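Long-range contact in deoxyuridine 5'-triphosphate nucleotidohydrolase (Entamoeba histolytica, PDB 3LQW), which probably hydrolyses dUTP to dUMP and diphosphate with the help of magnesium, supplying the thymidine nucleotide precursor and keeping uracil out of DNA: residues Leu88-Gly97 with Val111-Phe121. Sequence-based numbering, arbitrary orientation. Where two conformers were deposited one is given.
Sequences LALKYGIDVG and VILFNHSNEIF. With EDO (1,2-ethanediol), chain B.
Phe121 meets Ile94 with one face and Tyr92 with its edge. Over that face sits Ile94 CD1, 4.0 Å from the ring centroid, while the ring edge is directed at the face of Tyr92 in an offset edge-to-face pair, planes at 65°. Leu88 CD2 adds a looser contact near Phe121 CZ. With its CG anti to the backbone N (chi1 -180°), Phe121 reaches back from the far end of the turn to the helix. The Phe114 ring has Asp95 O and Gly97 N at its edge. A water lies in the plane of the His116 ring, joining NE2 (2.8 Å) to Asp95 OD2.

Strands 94-96 and 111-115 pair antiparallel, with Ile94, Val96, Leu113 and Asn115 on one face and Asp95 and Phe114 on the other. Asp95 and Phe114, the hydrogen-bonded pair, exchange two nearly straight backbone bonds, Asp95 N to Phe114 O at 2.9 Å and Phe114 N to Asp95 O at 2.8 Å; His116 N to Gly93 O and a longer Gly97 N to Ile112 O extend the ladder. Gly93, with positive phi, turns the chain out of helix 86-92 into the strand.

Asn115 OD1 takes both Ser117 N and, on a lone pair, Ser117 OG at 2.9 Å, while ND2 points almost straight at Glu119 O (2.8 Å). Ser117 OG in turn accepts Glu119 N, and a water links OG to Tyr92 O.

His116 meets His116 of both neighbouring subunits edge-to-face, and Phe114 of one; Phe114 meets His116 of the other. Edge strand 94-96 thereby pairs with strand 108-115, which runs into an Asx turn at Asn115 and an ST turn at Ser117, in the trimeric all-beta dUTPase fold.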
# COMPACT_ATOMS: atom_id res chain seq x y z
N LEU A 88 3.48 -0.60 15.55
CA LEU A 88 3.66 -2.04 15.55
C LEU A 88 4.78 -2.44 14.58
O LEU A 88 5.47 -3.42 14.81
CB LEU A 88 2.38 -2.79 15.22
CG LEU A 88 1.21 -2.56 16.19
CD1 LEU A 88 -0.00 -3.40 15.74
CD2 LEU A 88 1.58 -2.88 17.64
N ALA A 89 4.92 -1.72 13.48
CA ALA A 89 6.02 -1.95 12.53
C ALA A 89 7.37 -1.66 13.20
O ALA A 89 8.31 -2.45 13.12
CB ALA A 89 5.81 -1.13 11.27
N LEU A 90 7.46 -0.47 13.81
CA LEU A 90 8.70 -0.03 14.47
C LEU A 90 9.10 -0.91 15.61
O LEU A 90 10.22 -1.40 15.67
CB LEU A 90 8.55 1.37 15.05
CG LEU A 90 9.75 1.82 15.89
CD1 LEU A 90 11.08 1.75 15.13
CD2 LEU A 90 9.50 3.22 16.39
N LYS A 91 8.17 -1.15 16.52
CA LYS A 91 8.51 -1.85 17.75
C LYS A 91 8.63 -3.36 17.58
O LYS A 91 9.45 -4.01 18.21
CB LYS A 91 7.48 -1.54 18.84
CG LYS A 91 7.52 -0.10 19.33
CD LYS A 91 6.44 0.17 20.37
CE LYS A 91 6.52 -0.76 21.53
NZ LYS A 91 5.71 -0.31 22.70
N TYR A 92 7.74 -3.94 16.74
CA TYR A 92 7.56 -5.36 16.70
C TYR A 92 7.77 -6.02 15.34
O TYR A 92 7.63 -7.23 15.22
CB TYR A 92 6.18 -5.76 17.26
CG TYR A 92 5.88 -5.20 18.63
CD1 TYR A 92 6.54 -5.65 19.73
CD2 TYR A 92 4.90 -4.24 18.81
CE1 TYR A 92 6.24 -5.15 20.99
CE2 TYR A 92 4.61 -3.70 20.04
CZ TYR A 92 5.31 -4.15 21.14
OH TYR A 92 5.02 -3.66 22.40
N GLY A 93 8.03 -5.23 14.31
CA GLY A 93 8.23 -5.79 12.97
C GLY A 93 6.98 -6.32 12.31
O GLY A 93 7.08 -7.16 11.42
N ILE A 94 5.82 -5.81 12.71
CA ILE A 94 4.56 -6.19 12.09
C ILE A 94 4.30 -5.44 10.80
O ILE A 94 4.46 -4.22 10.75
CB ILE A 94 3.37 -6.00 13.06
CG1 ILE A 94 3.58 -6.79 14.33
CG2 ILE A 94 2.03 -6.26 12.39
CD1 ILE A 94 3.63 -8.29 14.17
N ASP A 95 3.91 -6.16 9.76
CA ASP A 95 3.43 -5.55 8.54
C ASP A 95 2.06 -6.13 8.26
O ASP A 95 1.70 -7.18 8.79
CB ASP A 95 4.42 -5.80 7.41
CG ASP A 95 4.20 -4.92 6.21
OD1 ASP A 95 3.54 -3.85 6.30
OD2 ASP A 95 4.77 -5.26 5.14
N VAL A 96 1.31 -5.45 7.41
CA VAL A 96 -0.03 -5.86 7.05
C VAL A 96 -0.13 -5.98 5.60
O VAL A 96 0.28 -5.01 4.91
CB VAL A 96 -1.11 -4.82 7.58
CG1 VAL A 96 -2.50 -5.22 7.14
CG2 VAL A 96 -0.95 -4.67 9.11
N GLY A 97 -0.74 -7.00 5.03
CA GLY A 97 -0.97 -6.84 3.56
C GLY A 97 -1.80 -5.62 3.12
O GLY A 97 -2.86 -5.43 3.74
N VAL A 111 -7.70 -9.02 8.77
CA VAL A 111 -6.41 -8.37 8.52
C VAL A 111 -5.32 -9.46 8.55
O VAL A 111 -5.20 -10.13 9.57
CB VAL A 111 -6.07 -7.25 9.70
CG1 VAL A 111 -4.75 -6.60 9.45
CG2 VAL A 111 -7.24 -6.20 9.80
N ILE A 112 -4.49 -9.58 7.50
CA ILE A 112 -3.36 -10.49 7.57
C ILE A 112 -2.12 -9.73 8.08
O ILE A 112 -1.66 -8.78 7.48
CB ILE A 112 -3.14 -11.21 6.23
CG1 ILE A 112 -2.16 -12.36 6.38
CG2 ILE A 112 -2.77 -10.23 5.13
CD1 ILE A 112 -2.75 -13.60 7.01
N LEU A 113 -1.68 -10.13 9.26
CA LEU A 113 -0.48 -9.58 9.90
C LEU A 113 0.70 -10.51 9.68
O LEU A 113 0.60 -11.71 9.95
CB LEU A 113 -0.69 -9.38 11.42
CG LEU A 113 -1.78 -8.37 11.87
CD1 LEU A 113 -1.77 -8.26 13.39
CD2 LEU A 113 -1.58 -7.00 11.21
N PHE A 114 1.79 -9.97 9.17
CA PHE A 114 3.04 -10.68 9.01
C PHE A 114 3.95 -10.23 10.15
O PHE A 114 4.16 -9.02 10.34
CB PHE A 114 3.73 -10.33 7.69
CG PHE A 114 3.03 -10.82 6.46
CD1 PHE A 114 3.27 -12.07 5.95
CD2 PHE A 114 2.15 -9.99 5.75
CE1 PHE A 114 2.63 -12.51 4.81
CE2 PHE A 114 1.50 -10.47 4.62
CZ PHE A 114 1.76 -11.70 4.14
N ASN A 115 4.53 -11.18 10.87
CA ASN A 115 5.49 -10.89 11.93
C ASN A 115 6.90 -11.09 11.37
O ASN A 115 7.38 -12.22 11.30
CB ASN A 115 5.26 -11.83 13.12
CG ASN A 115 6.24 -11.64 14.24
OD1 ASN A 115 7.12 -10.76 14.18
ND2 ASN A 115 6.13 -12.48 15.26
N HIS A 116 7.54 -10.02 10.94
CA HIS A 116 8.86 -10.15 10.37
C HIS A 116 10.00 -10.06 11.39
O HIS A 116 11.16 -9.93 11.03
CB HIS A 116 9.02 -9.12 9.25
CG HIS A 116 8.15 -9.36 8.07
ND1 HIS A 116 8.05 -10.59 7.48
CD2 HIS A 116 7.36 -8.51 7.36
CE1 HIS A 116 7.22 -10.49 6.45
NE2 HIS A 116 6.78 -9.25 6.35
N SER A 117 9.68 -10.21 12.65
CA SER A 117 10.70 -10.29 13.69
C SER A 117 11.07 -11.71 14.12
O SER A 117 10.42 -12.69 13.75
CB SER A 117 10.21 -9.52 14.91
OG SER A 117 9.46 -10.36 15.76
N ASN A 118 12.09 -11.79 14.99
CA ASN A 118 12.48 -13.05 15.63
C ASN A 118 11.73 -13.37 16.91
O ASN A 118 12.02 -14.40 17.54
CB ASN A 118 13.99 -13.05 15.92
CG ASN A 118 14.82 -13.04 14.69
OD1 ASN A 118 14.49 -13.73 13.71
ND2 ASN A 118 15.94 -12.32 14.72
N GLU A 119 10.77 -12.54 17.30
CA GLU A 119 10.02 -12.71 18.54
C GLU A 119 8.57 -13.02 18.31
O GLU A 119 7.96 -12.49 17.39
CB GLU A 119 10.11 -11.48 19.41
CG GLU A 119 11.48 -11.28 20.02
CD GLU A 119 12.53 -10.95 19.02
OE1 GLU A 119 12.39 -9.92 18.34
OE2 GLU A 119 13.54 -11.69 18.91
N ILE A 120 7.98 -13.82 19.18
CA ILE A 120 6.53 -14.04 19.19
C ILE A 120 5.83 -12.70 19.41
O ILE A 120 6.25 -11.91 20.27
CB ILE A 120 6.12 -15.04 20.29
CG1 ILE A 120 6.70 -16.41 20.03
CG2 ILE A 120 4.61 -15.08 20.50
CD1 ILE A 120 6.67 -17.34 21.25
N PHE A 121 4.77 -12.44 18.65
CA PHE A 121 3.93 -11.28 18.84
C PHE A 121 2.63 -11.71 19.52
O PHE A 121 1.92 -12.57 19.01
CB PHE A 121 3.59 -10.63 17.49
CG PHE A 121 2.72 -9.40 17.64
CD1 PHE A 121 3.28 -8.20 18.08
CD2 PHE A 121 1.37 -9.45 17.39
CE1 PHE A 121 2.51 -7.07 18.23
CE2 PHE A 121 0.59 -8.33 17.57
CZ PHE A 121 1.17 -7.13 17.97
C1 EDO B . 14.66 -8.58 15.87
O1 EDO B . 13.93 -9.73 16.24
C2 EDO B . 15.19 -8.82 14.46
O2 EDO B . 14.10 -9.11 13.57
O HOH W 1 7.41 -9.08 17.35
O HOH W 2 4.80 -8.06 4.72
O HOH W 3 -4.96 -7.45 5.57